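Aminoacyl-tRNA synthetase (Cryptosporidium parvum, PDB 5F9Z) probably charges tRNA(Pro) with proline using ATP, as a class II synthetase, and is seen here binding the inhibitor halofuginone and an ATP analogue. Local coordinates at residues 410-413 and 414-417; 49-53 and 54-58. All coordinates share one frame; numbering follows the deposited sequence.

Contact 1: 410-413 and 414-417; sequences FKAK and QRQN
Asn417 N donates to Lys413 O at 2.8 Å, the shortest in a ladder of four i to i+4 backbone bonds. Stepping back along the chain, Gln416 N reaches Ala412 O, Arg415 N reaches Lys411 O, and Gln414 N meets Phe410 O at 3.1 Å with an N-H...O angle of 163°. This is regular alpha-helix, the last two turns of helix 393-417. The side chain of Gln414 leans back along the helix: with chi1 at 57°, CG sits between its own backbone N and carbonyl carbon and lies 3.3 Å from Lys411 O. The chain then runs extended, bringing OE1 to 3.8 Å from Phe410 CE1, with the amide plane turned 65° from the ring, while NE2 lies 3.9 Å from Lys411 CG. On another side of the helix, the bend of Arg415 at chi3 folds its guanidinium back, one face over Ala412 CA, with NH2 3.9 Å from Ala412 CB; the same NH2 makes a weak hydrogen bond to Thr286 O. The end of the extended Gln416 chain leads away from this turn, and its NE2 bonds to Pro206 O; the side chains of Ala412 and Lys413 also touch Pro206.

Contact 2: 49-53 and 54-58; sequences YILRP and WSYFI
Tyr56 N and Ser55 N both donate to Arg52 O, where strand 49-51 gives way to helix 53-71. Arg52 holds the N-cap position, and its carbonyl oxygen takes the first bonds of the helix. Tyr56 N approaches Arg52 O in the carbonyl plane at 2.8 Å, nearly straight at 167°, whereas Ser55 N, 3.0 Å from the same oxygen, comes from above that plane. Ser55 swings its hydroxyl between its own backbone N and carbonyl carbon (chi1 65°), a setting that carries OG back toward the strand. There it lies 3.1 Å from Arg52 O and is also hydrogen-bonded to Met39 O; the two oxygens may compete for its one proton. The hydroxyl also sits 4.0 Å from Leu51 CB.

The course of the backbone puts Tyr56 CB 3.5 Å from Arg52 O. With CG anti to the tyrosine N (chi1 -171°), the ring then leads off past Leu51, whose CD1 meets its edge near the ring plane, 4.1 Å from CD1 of Tyr56. The two side chains cross at about a right angle. One residue on, Phe57 N bonds to Pro53 O at 2.9 Å, continuing the helical pattern.

Beyond the turn, Trp54 NE1 bonds to Lys357 O, and Lys357 makes a cation-pi contact with the indole. Leu51 and Tyr56 both touch Leu170 of strand 168-178, Leu51 also packs on Ile40 of the paired strand 40-42, and Ile58 reaches Ile280 and Met283 of helix 278-287.

From the N terminus, the chain first reaches contact 2, where the hairpin strand 49-51 passes directly into helix 53-71. Contact 1 comes some 350 residues later, in the closing turns of helix 393-417. Each joins adjacent pieces of chain, so neither closes a long loop, and the two lie in series without nesting or crossing. Their centres are 27 Å apart and their nearest atoms about 15 Å, so they do not touch. Helix 278-287 is a shared neighbour, touched by side chains of both contacts, and through it the early hairpin-helix junction and the end of the late helix are tied to the same part of the fold.

Contact 1: 410-413 and 414-417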
loop_
_atom_site.group_PDB
_atom_site.type_symbol
_atom_site.label_atom_id
_atom_site.label_comp_id
_atom_site.label_asym_id
_atom_site.label_seq_id
_atom_site.Cartn_x
_atom_site.Cartn_y
_atom_site.Cartn_z
ATOM N N PHE A 410 -4.635 -5.977 14.246
ATOM C CA PHE A 410 -4.090 -6.053 15.598
ATOM C C PHE A 410 -2.810 -6.881 15.636
ATOM O O PHE A 410 -1.827 -6.483 16.271
ATOM C CB PHE A 410 -5.135 -6.632 16.553
ATOM C CG PHE A 410 -4.730 -6.579 18.000
ATOM C CD1 PHE A 410 -4.046 -7.633 18.583
ATOM C CD2 PHE A 410 -5.033 -5.472 18.776
ATOM C CE1 PHE A 410 -3.672 -7.585 19.912
ATOM C CE2 PHE A 410 -4.662 -5.419 20.106
ATOM C CZ PHE A 410 -3.980 -6.476 20.674
ATOM N N LYS A 411 -2.805 -8.038 14.969
ATOM C CA LYS A 411 -1.610 -8.877 14.962
ATOM C C LYS A 411 -0.482 -8.226 14.172
ATOM O O LYS A 411 0.689 -8.317 14.561
ATOM C CB LYS A 411 -1.934 -10.257 14.394
ATOM C CG LYS A 411 -2.825 -11.103 15.287
ATOM C CD LYS A 411 -3.062 -12.477 14.680
ATOM C CE LYS A 411 -1.751 -13.217 14.469
ATOM N NZ LYS A 411 -1.965 -14.547 13.840
ATOM N N ALA A 412 -0.811 -7.568 13.059
ATOM C CA ALA A 412 0.206 -6.842 12.309
ATOM C C ALA A 412 0.742 -5.657 13.101
ATOM O O ALA A 412 1.903 -5.269 12.924
ATOM C CB ALA A 412 -0.363 -6.373 10.973
ATOM N N LYS A 413 -0.082 -5.077 13.976
ATOM C CA LYS A 413 0.354 -3.931 14.765
ATOM C C LYS A 413 1.382 -4.343 15.811
ATOM O O LYS A 413 2.422 -3.691 15.962
ATOM C CB LYS A 413 -0.852 -3.265 15.428
ATOM C CG LYS A 413 -0.914 -1.762 15.249
ATOM C CD LYS A 413 -2.217 -1.341 14.588
ATOM C CE LYS A 413 -2.341 0.173 14.547
ATOM N NZ LYS A 413 -1.104 0.806 14.012
ATOM N N GLN A 414 1.110 -5.424 16.547
ATOM C CA GLN A 414 2.056 -5.866 17.565
ATOM C C GLN A 414 3.335 -6.427 16.957
ATOM O O GLN A 414 4.363 -6.472 17.643
ATOM C CB GLN A 414 1.404 -6.895 18.496
ATOM C CG GLN A 414 0.849 -8.132 17.815
ATOM C CD GLN A 414 0.050 -9.003 18.769
ATOM O OE1 GLN A 414 -0.013 -8.735 19.968
ATOM N NE2 GLN A 414 -0.567 -10.052 18.238
ATOM N N ARG A 415 3.303 -6.846 15.691
ATOM C CA ARG A 415 4.542 -7.187 15.000
ATOM C C ARG A 415 5.328 -5.942 14.610
ATOM O O ARG A 415 6.563 -5.977 14.587
ATOM C CB ARG A 415 4.250 -8.038 13.760
ATOM C CG ARG A 415 4.337 -9.534 14.011
ATOM C CD ARG A 415 4.237 -10.345 12.725
ATOM N NE ARG A 415 2.869 -10.419 12.216
ATOM C CZ ARG A 415 2.432 -9.774 11.139
ATOM N NH1 ARG A 415 3.257 -9.003 10.443
ATOM N NH2 ARG A 415 1.169 -9.906 10.754
ATOM N N GLN A 416 4.639 -4.840 14.305
ATOM C CA GLN A 416 5.333 -3.598 13.987
ATOM C C GLN A 416 5.869 -2.919 15.241
ATOM O O GLN A 416 6.964 -2.344 15.218
ATOM C CB GLN A 416 4.401 -2.653 13.225
ATOM C CG GLN A 416 4.991 -1.273 12.969
ATOM C CD GLN A 416 4.154 -0.445 12.017
ATOM O OE1 GLN A 416 3.525 0.535 12.415
ATOM N NE2 GLN A 416 4.146 -0.833 10.746
ATOM N N ASN A 417 5.116 -2.974 16.343
ATOM C CA ASN A 417 5.573 -2.352 17.581
ATOM C C ASN A 417 6.837 -3.022 18.105
ATOM O O ASN A 417 7.745 -2.348 18.602
ATOM C CB ASN A 417 4.467 -2.396 18.635
ATOM C CG ASN A 417 3.250 -1.583 18.238
ATOM O OD1 ASN A 417 3.337 -0.685 17.400
ATOM N ND2 ASN A 417 2.108 -1.893 18.840
#

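Contact 2: 49-53 and 54-58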
loop_
_atom_site.group_PDB
_atom_site.type_symbol
_atom_site.label_atom_id
_atom_site.label_comp_id
_atom_site.label_asym_id
_atom_site.label_seq_id
_atom_site.Cartn_x
_atom_site.Cartn_y
_atom_site.Cartn_z
ATOM N N TYR A 49 4.918 -6.295 -14.497
ATOM C CA TYR A 49 4.219 -7.479 -14.020
ATOM C C TYR A 49 2.746 -7.369 -14.372
ATOM O O TYR A 49 2.141 -6.303 -14.228
ATOM C CB TYR A 49 4.395 -7.653 -12.504
ATOM C CG TYR A 49 5.836 -7.560 -12.053
ATOM C CD1 TYR A 49 6.654 -8.683 -12.035
ATOM C CD2 TYR A 49 6.382 -6.347 -11.655
ATOM C CE1 TYR A 49 7.973 -8.600 -11.629
ATOM C CE2 TYR A 49 7.700 -6.255 -11.248
ATOM C CZ TYR A 49 8.490 -7.384 -11.238
ATOM O OH TYR A 49 9.802 -7.296 -10.832
ATOM N N ILE A 50 2.175 -8.475 -14.836
ATOM C CA ILE A 50 0.768 -8.510 -15.215
ATOM C C ILE A 50 -0.085 -8.553 -13.956
ATOM O O ILE A 50 0.112 -9.409 -13.086
ATOM C CB ILE A 50 0.479 -9.718 -16.119
ATOM C CG1 ILE A 50 1.260 -9.602 -17.426
ATOM C CG2 ILE A 50 -1.015 -9.841 -16.387
ATOM C CD1 ILE A 50 1.008 -10.741 -18.371
ATOM N N LEU A 51 -1.039 -7.629 -13.858
ATOM C CA LEU A 51 -1.977 -7.591 -12.737
ATOM C C LEU A 51 -3.189 -8.433 -13.112
ATOM O O LEU A 51 -4.122 -7.962 -13.765
ATOM C CB LEU A 51 -2.365 -6.158 -12.399
ATOM C CG LEU A 51 -1.242 -5.224 -11.942
ATOM C CD1 LEU A 51 -1.788 -3.836 -11.651
ATOM C CD2 LEU A 51 -0.536 -5.787 -10.722
ATOM N N ARG A 52 -3.171 -9.699 -12.701
ATOM C CA ARG A 52 -4.296 -10.584 -12.939
ATOM C C ARG A 52 -5.494 -10.144 -12.097
ATOM O O ARG A 52 -5.339 -9.403 -11.124
ATOM C CB ARG A 52 -3.904 -12.026 -12.626
ATOM C CG ARG A 52 -2.774 -12.550 -13.499
ATOM C CD ARG A 52 -2.523 -14.033 -13.274
ATOM N NE ARG A 52 -3.609 -14.861 -13.789
ATOM C CZ ARG A 52 -3.584 -16.190 -13.820
ATOM N NH1 ARG A 52 -2.525 -16.844 -13.363
ATOM N NH2 ARG A 52 -4.617 -16.864 -14.305
ATOM N N PRO A 53 -6.708 -10.574 -12.467
ATOM C CA PRO A 53 -7.909 -10.090 -11.760
ATOM C C PRO A 53 -7.875 -10.261 -10.250
ATOM O O PRO A 53 -8.465 -9.439 -9.536
ATOM C CB PRO A 53 -9.031 -10.924 -12.390
ATOM C CG PRO A 53 -8.549 -11.204 -13.765
ATOM C CD PRO A 53 -7.060 -11.385 -13.647
ATOM N N TRP A 54 -7.206 -11.296 -9.734
ATOM C CA TRP A 54 -7.207 -11.516 -8.292
ATOM C C TRP A 54 -6.469 -10.408 -7.551
ATOM O O TRP A 54 -6.831 -10.077 -6.416
ATOM C CB TRP A 54 -6.596 -12.877 -7.964
ATOM C CG TRP A 54 -7.023 -13.407 -6.631
ATOM C CD1 TRP A 54 -6.295 -13.412 -5.477
ATOM C CD2 TRP A 54 -8.287 -14.001 -6.312
ATOM N NE1 TRP A 54 -7.026 -13.979 -4.460
ATOM C CE2 TRP A 54 -8.253 -14.348 -4.947
ATOM C CE3 TRP A 54 -9.444 -14.276 -7.049
ATOM C CZ2 TRP A 54 -9.331 -14.955 -4.304
ATOM C CZ3 TRP A 54 -10.511 -14.879 -6.409
ATOM C CH2 TRP A 54 -10.447 -15.211 -5.050
ATOM N N SER A 55 -5.440 -9.826 -8.166
ATOM C CA SER A 55 -4.754 -8.686 -7.571
ATOM C C SER A 55 -5.340 -7.359 -8.039
ATOM O O SER A 55 -5.399 -6.403 -7.259
ATOM C CB SER A 55 -3.259 -8.732 -7.897
ATOM O OG SER A 55 -3.032 -8.580 -9.288
ATOM N N TYR A 56 -5.780 -7.285 -9.298
ATOM C CA TYR A 56 -6.318 -6.029 -9.811
ATOM C C TYR A 56 -7.634 -5.661 -9.138
ATOM O O TYR A 56 -7.986 -4.478 -9.077
ATOM C CB TYR A 56 -6.500 -6.107 -11.326
ATOM C CG TYR A 56 -6.842 -4.774 -11.948
ATOM C CD1 TYR A 56 -5.888 -3.767 -12.043
ATOM C CD2 TYR A 56 -8.118 -4.516 -12.431
ATOM C CE1 TYR A 56 -6.194 -2.543 -12.605
ATOM C CE2 TYR A 56 -8.433 -3.294 -12.997
ATOM C CZ TYR A 56 -7.466 -2.312 -13.079
ATOM O OH TYR A 56 -7.772 -1.094 -13.640
ATOM N N PHE A 57 -8.375 -6.654 -8.637
ATOM C CA PHE A 57 -9.559 -6.358 -7.837
ATOM C C PHE A 57 -9.193 -5.539 -6.607
ATOM O O PHE A 57 -9.918 -4.609 -6.232
ATOM C CB PHE A 57 -10.257 -7.657 -7.423
ATOM C CG PHE A 57 -11.422 -7.454 -6.488
ATOM C CD1 PHE A 57 -11.228 -7.385 -5.114
ATOM C CD2 PHE A 57 -12.711 -7.344 -6.981
ATOM C CE1 PHE A 57 -12.295 -7.196 -4.256
ATOM C CE2 PHE A 57 -13.782 -7.160 -6.126
ATOM C CZ PHE A 57 -13.573 -7.087 -4.761
ATOM N N ILE A 58 -8.074 -5.876 -5.961
ATOM C CA ILE A 58 -7.673 -5.169 -4.750
ATOM C C ILE A 58 -7.331 -3.719 -5.067
ATOM O O ILE A 58 -7.632 -2.811 -4.284
ATOM C CB ILE A 58 -6.503 -5.902 -4.071
ATOM C CG1 ILE A 58 -6.930 -7.320 -3.687
ATOM C CG2 ILE A 58 -6.022 -5.134 -2.847
ATOM C CD1 ILE A 58 -5.923 -8.056 -2.841
#